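Local coordinates for glycoside hydrolase family 61 (Trichoderma reesei QM6a, PDB 5O2X), which probably cleaves cellulose oxidatively at a copper site, as a lytic polysaccharide monooxygenase of auxiliary activity family 9, at residues G72-Q78 and N138-I144; G65-A71 and N179-G184; L162-A168 and G205-Y211. All coordinates share one frame; numbering follows the deposited sequence.

In the fold
Contacts 1 and 2 lie in different sheets, their centres 13 Å apart. Strands 67-70 and 74-80 follow one another, and contact 1 is nested along the chain inside the loop that contact 2 closes; the two touch where I144 CD1 meets I180 CD1 at 3.9 Å and I144 CG2 packs on A71. Each borders mannose residues attached to the protein itself. Contact 3 stands apart: its centre is 27 Å from that of contact 1 and 36 Å from that of contact 2, and it lies across the chain's centre from contact 2. It is the one beside the copper, with the H163 side chain about 5 Å from the metal.

Contact 1 of 3, residues G72-Q78 and N138-I144; sequences GDTILFQ and NTWVVKI. With MAN (alpha-D-mannopyranose), chain N; NAG (2-acetamido-2-deoxy-beta-D-glucopyranose), chain C; MAN (alpha-D-mannopyranose), chain M.
The F77 ring meets V142 obliquely, its CE2 lying 3.6 Å from V142 CG1, while I75 CG2 sits over one face toward the rim; H157 stacks on the ring from outside the pair. F77 CD2 in turn comes to the edge of the W140 indole, near its plane, and W140 NE1 is bonded to D115. Six backbone hydrogen bonds join 72-78 to the antiparallel 138-144; the one from F77 N to W140 O is nearly straight (173°, 2.8 Å), whereas G72 N reaches I144 O at 133° from above the carbonyl plane. I75, F77, W140 and V142 share one side of the sheet; W140 and V142 pack against strands 90-96 and 110-121, F77 on D92 and strand 3-9, and I75 on I9. On the other side, L76 CD2 touches T139 CG2 at 3.8 Å and the sugars begin. T74 OG1, between its backbone N and carbonyl carbon (chi1 74°), is hydrogen-bonded to both O6 (2.8 Å) and O4 (2.9 Å) of mannose N. Q78 OE1 accepts from O2 of mannose M at 2.7 Å, and its NE2 binds N137 O. A leucine in place of this glutamine would probably leave that mannose hydroxyl without its acceptor and the N137 carbonyl without its donor. This is an antiparallel edge pair of the AA9 beta-sandwich core, one side buried and the other lined by protein-attached glycans.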
loop_
_atom_site.group_PDB
_atom_site.type_symbol
_atom_site.label_atom_id
_atom_site.label_comp_id
_atom_site.label_asym_id
_atom_site.label_seq_id
_atom_site.Cartn_x
_atom_site.Cartn_y
_atom_site.Cartn_z
ATOM N N GLY A 72 -3.505 7.384 -15.184
ATOM C CA GLY A 72 -2.302 7.094 -15.942
ATOM C C GLY A 72 -1.010 7.529 -15.245
ATOM O O GLY A 72 0.042 7.080 -15.630
ATOM N N ASP A 73 -1.116 8.386 -14.234
ATOM C CA ASP A 73 0.072 8.839 -13.508
ATOM C C ASP A 73 0.688 7.684 -12.720
ATOM O O ASP A 73 -0.015 6.752 -12.298
ATOM C CB ASP A 73 -0.316 9.963 -12.483
ATOM C CG ASP A 73 -0.653 11.295 -13.094
ATOM O OD1 ASP A 73 -0.458 11.444 -14.318
ATOM O OD2 ASP A 73 -1.072 12.219 -12.307
ATOM N N THR A 74 2.009 7.758 -12.529
ATOM C CA THR A 74 2.659 6.786 -11.683
ATOM C C THR A 74 3.001 7.431 -10.338
ATOM O O THR A 74 3.267 8.619 -10.219
ATOM C CB THR A 74 3.882 6.113 -12.256
ATOM O OG1 THR A 74 4.965 6.994 -12.251
ATOM C CG2 THR A 74 3.593 5.403 -13.544
ATOM N N ILE A 75 2.918 6.593 -9.313
ATOM C CA ILE A 75 3.174 7.007 -7.926
ATOM C C ILE A 75 4.290 6.119 -7.388
ATOM O O ILE A 75 4.201 4.889 -7.423
ATOM C CB ILE A 75 1.905 6.851 -7.072
ATOM C CG1 ILE A 75 0.782 7.729 -7.658
ATOM C CG2 ILE A 75 2.224 7.225 -5.613
ATOM C CD1 ILE A 75 -0.502 7.698 -6.882
ATOM N N LEU A 76 5.333 6.772 -6.909
ATOM C CA LEU A 76 6.474 6.136 -6.260
ATOM C C LEU A 76 6.302 6.248 -4.761
ATOM O O LEU A 76 6.063 7.341 -4.222
ATOM C CB LEU A 76 7.777 6.809 -6.750
ATOM C CG LEU A 76 9.055 6.289 -6.092
ATOM C CD1 LEU A 76 10.173 6.379 -7.070
ATOM C CD2 LEU A 76 9.373 7.064 -4.792
ATOM N N PHE A 77 6.427 5.110 -4.074
ATOM C CA PHE A 77 6.388 5.032 -2.618
ATOM C C PHE A 77 7.816 4.890 -2.101
ATOM O O PHE A 77 8.541 4.015 -2.559
ATOM C CB PHE A 77 5.603 3.818 -2.157
ATOM C CG PHE A 77 4.190 3.777 -2.648
ATOM C CD1 PHE A 77 3.168 4.497 -2.044
ATOM C CD2 PHE A 77 3.901 2.993 -3.753
ATOM C CE1 PHE A 77 1.886 4.426 -2.538
ATOM C CE2 PHE A 77 2.634 2.884 -4.237
ATOM C CZ PHE A 77 1.619 3.595 -3.641
ATOM N N GLN A 78 8.198 5.730 -1.133
ATOM C CA GLN A 78 9.542 5.696 -0.532
ATOM C C GLN A 78 9.465 5.175 0.891
ATOM O O GLN A 78 8.947 5.870 1.776
ATOM C CB GLN A 78 10.136 7.085 -0.535
ATOM C CG GLN A 78 11.531 7.173 0.108
ATOM C CD GLN A 78 12.565 6.526 -0.776
ATOM O OE1 GLN A 78 12.866 7.047 -1.866
ATOM N NE2 GLN A 78 13.101 5.377 -0.352
ATOM N N ASN A 138 14.615 1.254 -1.956
ATOM C CA ASN A 138 13.484 1.208 -1.068
ATOM C C ASN A 138 12.226 1.860 -1.629
ATOM O O ASN A 138 11.429 2.450 -0.908
ATOM C CB ASN A 138 13.808 1.780 0.342
ATOM C CG ASN A 138 14.064 0.737 1.384
ATOM O OD1 ASN A 138 14.630 -0.336 1.110
ATOM N ND2 ASN A 138 13.630 1.042 2.600
ATOM N N THR A 139 12.032 1.694 -2.954
ATOM C CA THR A 139 10.872 2.272 -3.600
ATOM C C THR A 139 10.063 1.207 -4.302
ATOM O O THR A 139 10.553 0.136 -4.684
ATOM C CB THR A 139 11.235 3.394 -4.581
ATOM O OG1 THR A 139 11.947 2.883 -5.716
ATOM C CG2 THR A 139 12.022 4.495 -3.902
ATOM N N TRP A 140 8.790 1.561 -4.542
ATOM C CA TRP A 140 7.857 0.775 -5.368
ATOM C C TRP A 140 7.094 1.756 -6.198
ATOM O O TRP A 140 6.706 2.829 -5.702
ATOM C CB TRP A 140 6.906 -0.053 -4.510
ATOM C CG TRP A 140 6.093 -1.022 -5.294
ATOM C CD1 TRP A 140 4.771 -0.910 -5.677
ATOM C CD2 TRP A 140 6.561 -2.238 -5.876
ATOM N NE1 TRP A 140 4.398 -1.983 -6.423
ATOM C CE2 TRP A 140 5.466 -2.822 -6.583
ATOM C CE3 TRP A 140 7.790 -2.906 -5.871
ATOM C CZ2 TRP A 140 5.576 -4.047 -7.259
ATOM C CZ3 TRP A 140 7.890 -4.107 -6.517
ATOM C CH2 TRP A 140 6.813 -4.657 -7.224
ATOM N N VAL A 141 6.808 1.406 -7.468
ATOM C CA VAL A 141 6.044 2.241 -8.391
ATOM C C VAL A 141 4.748 1.557 -8.751
ATOM O O VAL A 141 4.758 0.393 -9.152
ATOM C CB VAL A 141 6.863 2.523 -9.669
ATOM C CG1 VAL A 141 6.051 3.346 -10.673
ATOM C CG2 VAL A 141 8.137 3.264 -9.287
ATOM N N VAL A 142 3.626 2.292 -8.629
ATOM C CA VAL A 142 2.304 1.818 -9.104
ATOM C C VAL A 142 1.785 2.832 -10.104
ATOM O O VAL A 142 2.020 4.021 -9.972
ATOM C CB VAL A 142 1.333 1.575 -7.906
ATOM C CG1 VAL A 142 0.847 2.885 -7.314
ATOM C CG2 VAL A 142 0.174 0.661 -8.291
ATOM N N LYS A 143 1.012 2.341 -11.067
ATOM C CA LYS A 143 0.350 3.191 -12.036
ATOM C C LYS A 143 -1.144 3.273 -11.765
ATOM O O LYS A 143 -1.813 2.238 -11.634
ATOM C CB LYS A 143 0.630 2.684 -13.446
ATOM C CG LYS A 143 -0.115 3.475 -14.502
ATOM C CD LYS A 143 0.307 3.086 -15.915
ATOM C CE LYS A 143 -0.751 3.448 -16.955
ATOM N NZ LYS A 143 -0.410 2.945 -18.328
ATOM N N ILE A 144 -1.657 4.493 -11.664
ATOM C CA ILE A 144 -3.111 4.655 -11.582
ATOM C C ILE A 144 -3.682 4.317 -12.986
ATOM O O ILE A 144 -3.239 4.883 -13.986
ATOM C CB ILE A 144 -3.463 6.078 -11.194
ATOM C CG1 ILE A 144 -2.848 6.426 -9.836
ATOM C CG2 ILE A 144 -4.964 6.266 -11.197
ATOM C CD1 ILE A 144 -3.195 5.511 -8.691
HETATM C C1 MAN N . 10.110 9.301 -11.727
HETATM C C2 MAN N . 8.977 10.164 -11.195
HETATM C C3 MAN N . 8.101 9.340 -10.224
HETATM C C4 MAN N . 7.617 8.092 -10.929
HETATM C C5 MAN N . 8.835 7.310 -11.409
HETATM C C6 MAN N . 8.471 6.083 -12.194
HETATM O O2 MAN N . 8.171 10.652 -12.249
HETATM O O3 MAN N . 7.026 10.152 -9.763
HETATM O O4 MAN N . 6.844 7.321 -10.022
HETATM O O5 MAN N . 9.632 8.091 -12.279
HETATM O O6 MAN N . 7.543 6.415 -13.259
HETATM C C1 NAG C . 17.505 6.578 -0.977
HETATM C C2 NAG C . 18.085 7.913 -1.334
HETATM C C3 NAG C . 18.407 8.651 -0.035
HETATM C C4 NAG C . 17.200 8.772 0.849
HETATM C C5 NAG C . 16.512 7.426 1.026
HETATM C C6 NAG C . 15.152 7.559 1.645
HETATM C C7 NAG C . 19.557 8.572 -3.156
HETATM C C8 NAG C . 20.824 8.286 -3.896
HETATM N N2 NAG C . 19.266 7.757 -2.148
HETATM O O3 NAG C . 18.954 9.955 -0.286
HETATM O O4 NAG C . 17.550 9.286 2.150
HETATM O O5 NAG C . 16.290 6.805 -0.276
HETATM O O6 NAG C . 14.327 8.454 0.917
HETATM O O7 NAG C . 18.799 9.500 -3.484
HETATM C C1 MAN M . 14.852 6.016 -5.564
HETATM C C2 MAN M . 14.455 7.259 -4.819
HETATM C C3 MAN M . 14.968 8.501 -5.512
HETATM C C4 MAN M . 16.444 8.414 -5.804
HETATM C C5 MAN M . 16.769 7.093 -6.491
HETATM C C6 MAN M . 18.253 6.862 -6.640
HETATM O O2 MAN M . 15.017 7.159 -3.507
HETATM O O3 MAN M . 14.705 9.667 -4.716
HETATM O O4 MAN M . 16.809 9.501 -6.668
HETATM O O5 MAN M . 16.241 5.974 -5.787
HETATM O O6 MAN M . 18.510 5.707 -7.439
#

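Contact 2 of 3, residues G65-A71 and N179-G184; sequences GHASVKA and NIAVSG. With MAN (alpha-D-mannopyranose), chain R.
Parallel pairing of two strands makes this contact: the short strand 67-70 runs beside the end of 172-183, whose other neighbour is the antiparallel strand 151-161. Five backbone hydrogen bonds alternate between the segments, from A67 N to N179 O through to A71 N to S183 O, the last nearly straight at 175° and 2.8 Å long. Just before strand 67-70, G65 O receives a bent bond from N179 ND2 (3.1 Å), which comes from above the carbonyl plane, while N179 OD1 is held by W34 NE1. A67, V69, I180 and V182 share the inner side. There V69 CG2 lies 3.6 Å from V182 CG2, the two side chains crossing at a slant, and I9 of strand 3-9 packs against V69. On the outer side, H66 CD2 rests 3.7 Å from A181 CB, and the ring's ND1 is bonded to E102. S68 holds mannose R twice, its N bonding to O2 and its OG donating to O5 at 2.8 Å; OG also lies in the ring plane at the H66 edge. A parallel pair within a largely antiparallel sheet, apolar inside and touching a protein-attached mannose outside, fits the immunoglobulin-like beta-sandwich of AA9 proteins.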
loop_
_atom_site.group_PDB
_atom_site.type_symbol
_atom_site.label_atom_id
_atom_site.label_comp_id
_atom_site.label_asym_id
_atom_site.label_seq_id
_atom_site.Cartn_x
_atom_site.Cartn_y
_atom_site.Cartn_z
ATOM N N GLY A 65 -5.910 15.848 3.956
ATOM C CA GLY A 65 -5.847 16.396 2.609
ATOM C C GLY A 65 -5.552 15.281 1.611
ATOM O O GLY A 65 -5.478 14.109 1.970
ATOM N N HIS A 66 -5.377 15.687 0.342
ATOM C CA HIS A 66 -5.230 14.717 -0.727
ATOM C C HIS A 66 -4.272 15.208 -1.799
ATOM O O HIS A 66 -3.973 16.410 -1.898
ATOM C CB HIS A 66 -6.583 14.369 -1.354
ATOM C CG HIS A 66 -7.308 15.535 -1.917
ATOM N ND1 HIS A 66 -8.235 16.230 -1.185
ATOM C CD2 HIS A 66 -7.175 16.195 -3.091
ATOM C CE1 HIS A 66 -8.674 17.252 -1.902
ATOM N NE2 HIS A 66 -8.050 17.263 -3.063
ATOM N N ALA A 67 -3.810 14.262 -2.613
ATOM C CA ALA A 67 -3.016 14.566 -3.779
ATOM C C ALA A 67 -3.863 14.448 -5.032
ATOM O O ALA A 67 -4.488 13.416 -5.262
ATOM C CB ALA A 67 -1.830 13.605 -3.911
ATOM N N SER A 68 -3.861 15.475 -5.866
ATOM C CA SER A 68 -4.643 15.434 -7.109
ATOM C C SER A 68 -3.763 14.821 -8.197
ATOM O O SER A 68 -2.699 15.328 -8.444
ATOM C CB SER A 68 -5.147 16.854 -7.427
ATOM O OG SER A 68 -6.125 17.285 -6.498
ATOM N N VAL A 69 -4.260 13.767 -8.869
ATOM C CA VAL A 69 -3.556 13.035 -9.883
ATOM C C VAL A 69 -4.443 12.803 -11.087
ATOM O O VAL A 69 -5.686 12.924 -11.034
ATOM C CB VAL A 69 -3.121 11.696 -9.366
ATOM C CG1 VAL A 69 -2.437 11.866 -8.041
ATOM C CG2 VAL A 69 -4.275 10.758 -9.218
ATOM N N LYS A 70 -3.772 12.508 -12.194
ATOM C CA LYS A 70 -4.452 12.143 -13.431
ATOM C C LYS A 70 -4.388 10.642 -13.611
ATOM O O LYS A 70 -3.349 10.009 -13.350
ATOM C CB LYS A 70 -3.807 12.825 -14.620
ATOM C CG LYS A 70 -3.991 14.374 -14.608
ATOM C CD LYS A 70 -3.296 15.096 -15.773
ATOM C CE LYS A 70 -3.823 16.495 -16.043
ATOM N NZ LYS A 70 -3.646 16.808 -17.481
ATOM N N ALA A 71 -5.470 10.041 -14.072
ATOM C CA ALA A 71 -5.442 8.666 -14.447
ATOM C C ALA A 71 -4.277 8.449 -15.417
ATOM O O ALA A 71 -4.041 9.256 -16.303
ATOM C CB ALA A 71 -6.757 8.275 -15.091
ATOM N N ASN A 179 -4.667 9.552 0.453
ATOM C CA ASN A 179 -5.824 10.108 -0.263
ATOM C C ASN A 179 -5.407 10.693 -1.605
ATOM O O ASN A 179 -4.534 11.568 -1.647
ATOM C CB ASN A 179 -6.465 11.249 0.543
ATOM C CG ASN A 179 -7.134 10.811 1.801
ATOM O OD1 ASN A 179 -7.403 9.634 2.051
ATOM N ND2 ASN A 179 -7.478 11.834 2.604
ATOM N N ILE A 180 -6.084 10.254 -2.666
ATOM C CA ILE A 180 -5.886 10.833 -3.980
ATOM C C ILE A 180 -7.226 11.302 -4.569
ATOM O O ILE A 180 -8.292 10.752 -4.262
ATOM C CB ILE A 180 -5.118 9.875 -4.944
ATOM C CG1 ILE A 180 -5.906 8.635 -5.285
ATOM C CG2 ILE A 180 -3.764 9.559 -4.387
ATOM C CD1 ILE A 180 -5.268 7.747 -6.331
ATOM N N ALA A 181 -7.128 12.283 -5.456
ATOM C CA ALA A 181 -8.279 12.777 -6.229
ATOM C C ALA A 181 -7.882 12.605 -7.678
ATOM O O ALA A 181 -6.932 13.240 -8.131
ATOM C CB ALA A 181 -8.538 14.243 -5.898
ATOM N N VAL A 182 -8.618 11.761 -8.395
ATOM C CA VAL A 182 -8.261 11.339 -9.748
ATOM C C VAL A 182 -9.152 12.030 -10.787
ATOM O O VAL A 182 -10.379 11.986 -10.675
ATOM C CB VAL A 182 -8.434 9.826 -9.915
ATOM C CG1 VAL A 182 -8.146 9.379 -11.354
ATOM C CG2 VAL A 182 -7.505 9.101 -8.941
ATOM N N SER A 183 -8.522 12.602 -11.814
ATOM C CA SER A 183 -9.257 13.071 -13.007
ATOM C C SER A 183 -8.908 12.164 -14.154
ATOM O O SER A 183 -7.851 11.556 -14.186
ATOM C CB SER A 183 -8.850 14.479 -13.401
ATOM O OG SER A 183 -7.473 14.484 -13.694
ATOM N N GLY A 184 -9.781 12.058 -15.165
ATOM C CA GLY A 184 -9.486 11.247 -16.372
ATOM C C GLY A 184 -10.665 11.040 -17.327
ATOM O O GLY A 184 -11.759 11.465 -17.039
HETATM C C1 MAN R . -3.969 18.945 -3.968
HETATM C C2 MAN R . -2.524 18.951 -4.389
HETATM C C3 MAN R . -2.143 20.247 -5.058
HETATM C C4 MAN R . -3.150 20.596 -6.161
HETATM C C5 MAN R . -4.588 20.535 -5.658
HETATM C C6 MAN R . -5.586 20.707 -6.794
HETATM O O2 MAN R . -2.359 17.840 -5.297
HETATM O O3 MAN R . -0.828 20.159 -5.584
HETATM O O4 MAN R . -2.897 21.915 -6.628
HETATM O O5 MAN R . -4.849 19.264 -5.038
HETATM O O6 MAN R . -6.912 20.708 -6.308
#

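Contact 3 of 3, residues L162-A168 and G205-Y211; sequences LHSAGQA and GVLINIY. With SO4 (sulfate ion), chain T.
L162 and I210 meet at the buried part of this loop-to-loop contact, where their side chains cross at about a right angle with L162 CB 4.0 Å from I210 CG2. With CG anti to its carbonyl carbon (chi1 -61°), L162 turns its CD2 methyl into van der Waals contact with G205 O, which takes a hydrogen bond from Y217 OH; W128 packs on both L162 and I210. A165 continues the tight part, pressing A165 CB against V206 O at 3.4 Å. The direct hydrogen bond between the segments runs from I208 N to A165 O (3.0 Å), the donor standing well above the carbonyl plane. Water 1 bridges the loops as well, donating to L162 O and I208 O and accepting from I210 N, so three backbone polar groups are satisfied at one point.

Toward solvent the contact thins. L207, exposed though it is, lays CD1 against the backbone of Q167 and A168, and G166, Q167 and A168 touch a crystal neighbour. Y211, also exposed, brings the edge of its ring to H163: CE2 lies 3.4 Å from H163 O, close to the ring plane, and OH approaches H163 CB. One face of this tyrosine is backed by I210 CG1. H163 NE2 donates to sulfate O4 (2.8 Å, 166°), an ion probably from the crystallisation liquor that Q172 also holds. Two overlapping type I turns shape 162-168, and N209 OD1 accepts from Y211 N in an Asx turn. H163 stacks on the copper ligand H86, consistent with a second-shell place for this residue in the AA9 copper site, while the rest of the contact joins two surface loops.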
loop_
_atom_site.group_PDB
_atom_site.type_symbol
_atom_site.label_atom_id
_atom_site.label_comp_id
_atom_site.label_asym_id
_atom_site.label_seq_id
_atom_site.Cartn_x
_atom_site.Cartn_y
_atom_site.Cartn_z
ATOM N N LEU A 162 7.124 -12.255 5.165
ATOM C CA LEU A 162 6.844 -13.671 5.298
ATOM C C LEU A 162 7.935 -14.454 6.018
ATOM O O LEU A 162 7.850 -15.686 6.069
ATOM C CB LEU A 162 6.564 -14.293 3.926
ATOM C CG LEU A 162 5.375 -13.724 3.174
ATOM C CD1 LEU A 162 5.301 -14.388 1.804
ATOM C CD2 LEU A 162 4.063 -13.889 3.941
ATOM N N HIS A 163 8.966 -13.794 6.533
ATOM C CA HIS A 163 10.052 -14.532 7.188
ATOM C C HIS A 163 9.607 -15.360 8.391
ATOM O O HIS A 163 10.231 -16.365 8.711
ATOM C CB HIS A 163 11.153 -13.560 7.593
ATOM C CG HIS A 163 10.675 -12.459 8.474
ATOM N ND1 HIS A 163 9.777 -11.508 8.039
ATOM C CD2 HIS A 163 10.920 -12.219 9.785
ATOM C CE1 HIS A 163 9.515 -10.706 9.057
ATOM N NE2 HIS A 163 10.197 -11.106 10.120
ATOM N N SER A 164 8.511 -14.975 9.030
ATOM C CA SER A 164 7.952 -15.682 10.213
ATOM C C SER A 164 6.589 -16.261 9.926
ATOM O O SER A 164 5.906 -16.721 10.824
ATOM C CB SER A 164 7.916 -14.751 11.446
ATOM O OG SER A 164 9.255 -14.462 11.834
ATOM N N ALA A 165 6.204 -16.317 8.641
ATOM C CA ALA A 165 4.844 -16.704 8.249
ATOM C C ALA A 165 4.584 -18.175 8.237
ATOM O O ALA A 165 3.442 -18.601 7.999
ATOM C CB ALA A 165 4.529 -16.094 6.916
ATOM N N GLY A 166 5.595 -19.006 8.558
ATOM C CA GLY A 166 5.355 -20.437 8.630
ATOM C C GLY A 166 4.552 -20.879 9.807
ATOM O O GLY A 166 4.041 -21.996 9.789
ATOM N N GLN A 167 4.422 -19.998 10.794
ATOM C CA GLN A 167 3.614 -20.253 11.980
ATOM C C GLN A 167 2.301 -19.439 11.911
ATOM O O GLN A 167 2.253 -18.362 11.317
ATOM C CB GLN A 167 4.382 -19.909 13.242
ATOM C CG GLN A 167 3.663 -20.227 14.563
ATOM C CD GLN A 167 3.314 -21.686 14.663
ATOM O OE1 GLN A 167 2.280 -22.135 14.181
ATOM N NE2 GLN A 167 4.186 -22.464 15.281
ATOM N N ALA A 168 1.261 -20.003 12.532
ATOM C CA ALA A 168 0.008 -19.283 12.690
ATOM C C ALA A 168 0.277 -17.906 13.297
ATOM O O ALA A 168 1.057 -17.785 14.248
ATOM C CB ALA A 168 -0.886 -20.076 13.593
ATOM N N GLY A 205 -1.090 -17.799 0.978
ATOM C CA GLY A 205 0.003 -16.836 0.942
ATOM C C GLY A 205 0.257 -16.107 2.251
ATOM O O GLY A 205 1.085 -15.207 2.322
ATOM N N VAL A 206 -0.455 -16.514 3.300
ATOM C CA VAL A 206 -0.330 -15.957 4.665
ATOM C C VAL A 206 0.350 -16.956 5.597
ATOM O O VAL A 206 1.271 -16.588 6.306
ATOM C CB VAL A 206 -1.703 -15.526 5.210
ATOM C CG1 VAL A 206 -1.609 -15.164 6.703
ATOM C CG2 VAL A 206 -2.251 -14.365 4.402
ATOM N N LEU A 207 -0.148 -18.190 5.595
ATOM C CA LEU A 207 0.408 -19.263 6.426
ATOM C C LEU A 207 1.234 -20.119 5.462
ATOM O O LEU A 207 0.688 -20.955 4.731
ATOM C CB LEU A 207 -0.722 -20.031 7.122
ATOM C CG LEU A 207 -0.252 -21.187 7.996
ATOM C CD1 LEU A 207 0.655 -20.714 9.115
ATOM C CD2 LEU A 207 -1.450 -21.905 8.565
ATOM N N ILE A 208 2.523 -19.865 5.438
ATOM C CA ILE A 208 3.393 -20.353 4.404
ATOM C C ILE A 208 4.821 -20.394 4.901
ATOM O O ILE A 208 5.299 -19.404 5.472
ATOM C CB ILE A 208 3.274 -19.498 3.131
ATOM C CG1 ILE A 208 4.176 -20.095 2.034
ATOM C CG2 ILE A 208 3.562 -18.023 3.390
ATOM C CD1 ILE A 208 4.078 -19.435 0.714
ATOM N N ASN A 209 5.508 -21.485 4.589
ATOM C CA ASN A 209 6.939 -21.604 4.811
ATOM C C ASN A 209 7.647 -21.271 3.520
ATOM O O ASN A 209 7.522 -22.013 2.533
ATOM C CB ASN A 209 7.257 -23.039 5.238
ATOM C CG ASN A 209 8.700 -23.227 5.533
ATOM O OD1 ASN A 209 9.458 -22.232 5.658
ATOM N ND2 ASN A 209 9.116 -24.473 5.694
ATOM N N ILE A 210 8.376 -20.153 3.500
ATOM C CA ILE A 210 9.131 -19.786 2.303
ATOM C C ILE A 210 10.536 -20.443 2.286
ATOM O O ILE A 210 11.227 -20.345 1.293
ATOM C CB ILE A 210 9.244 -18.255 2.153
ATOM C CG1 ILE A 210 10.159 -17.630 3.203
ATOM C CG2 ILE A 210 7.859 -17.629 2.100
ATOM C CD1 ILE A 210 10.398 -16.151 3.006
ATOM N N TYR A 211 10.896 -21.140 3.380
ATOM C CA TYR A 211 12.237 -21.747 3.535
ATOM C C TYR A 211 12.217 -23.197 3.076
ATOM O O TYR A 211 12.561 -24.134 3.792
ATOM C CB TYR A 211 12.774 -21.529 4.956
ATOM C CG TYR A 211 12.851 -20.043 5.242
ATOM C CD1 TYR A 211 13.822 -19.256 4.684
ATOM C CD2 TYR A 211 11.917 -19.415 6.051
ATOM C CE1 TYR A 211 13.889 -17.884 4.921
ATOM C CE2 TYR A 211 11.962 -18.057 6.299
ATOM C CZ TYR A 211 12.913 -17.278 5.718
ATOM O OH TYR A 211 12.947 -15.916 5.938
HETATM S S SO4 T . 11.291 -9.872 13.422
HETATM O O1 SO4 T . 12.395 -10.808 13.135
HETATM O O2 SO4 T . 11.166 -9.912 14.890
HETATM O O3 SO4 T . 11.614 -8.529 12.863
HETATM O O4 SO4 T . 10.097 -10.291 12.767
HETATM O O HOH W 1 7.874 -18.497 5.882
HETATM O O HOH W 2 1.263 -16.709 9.097
#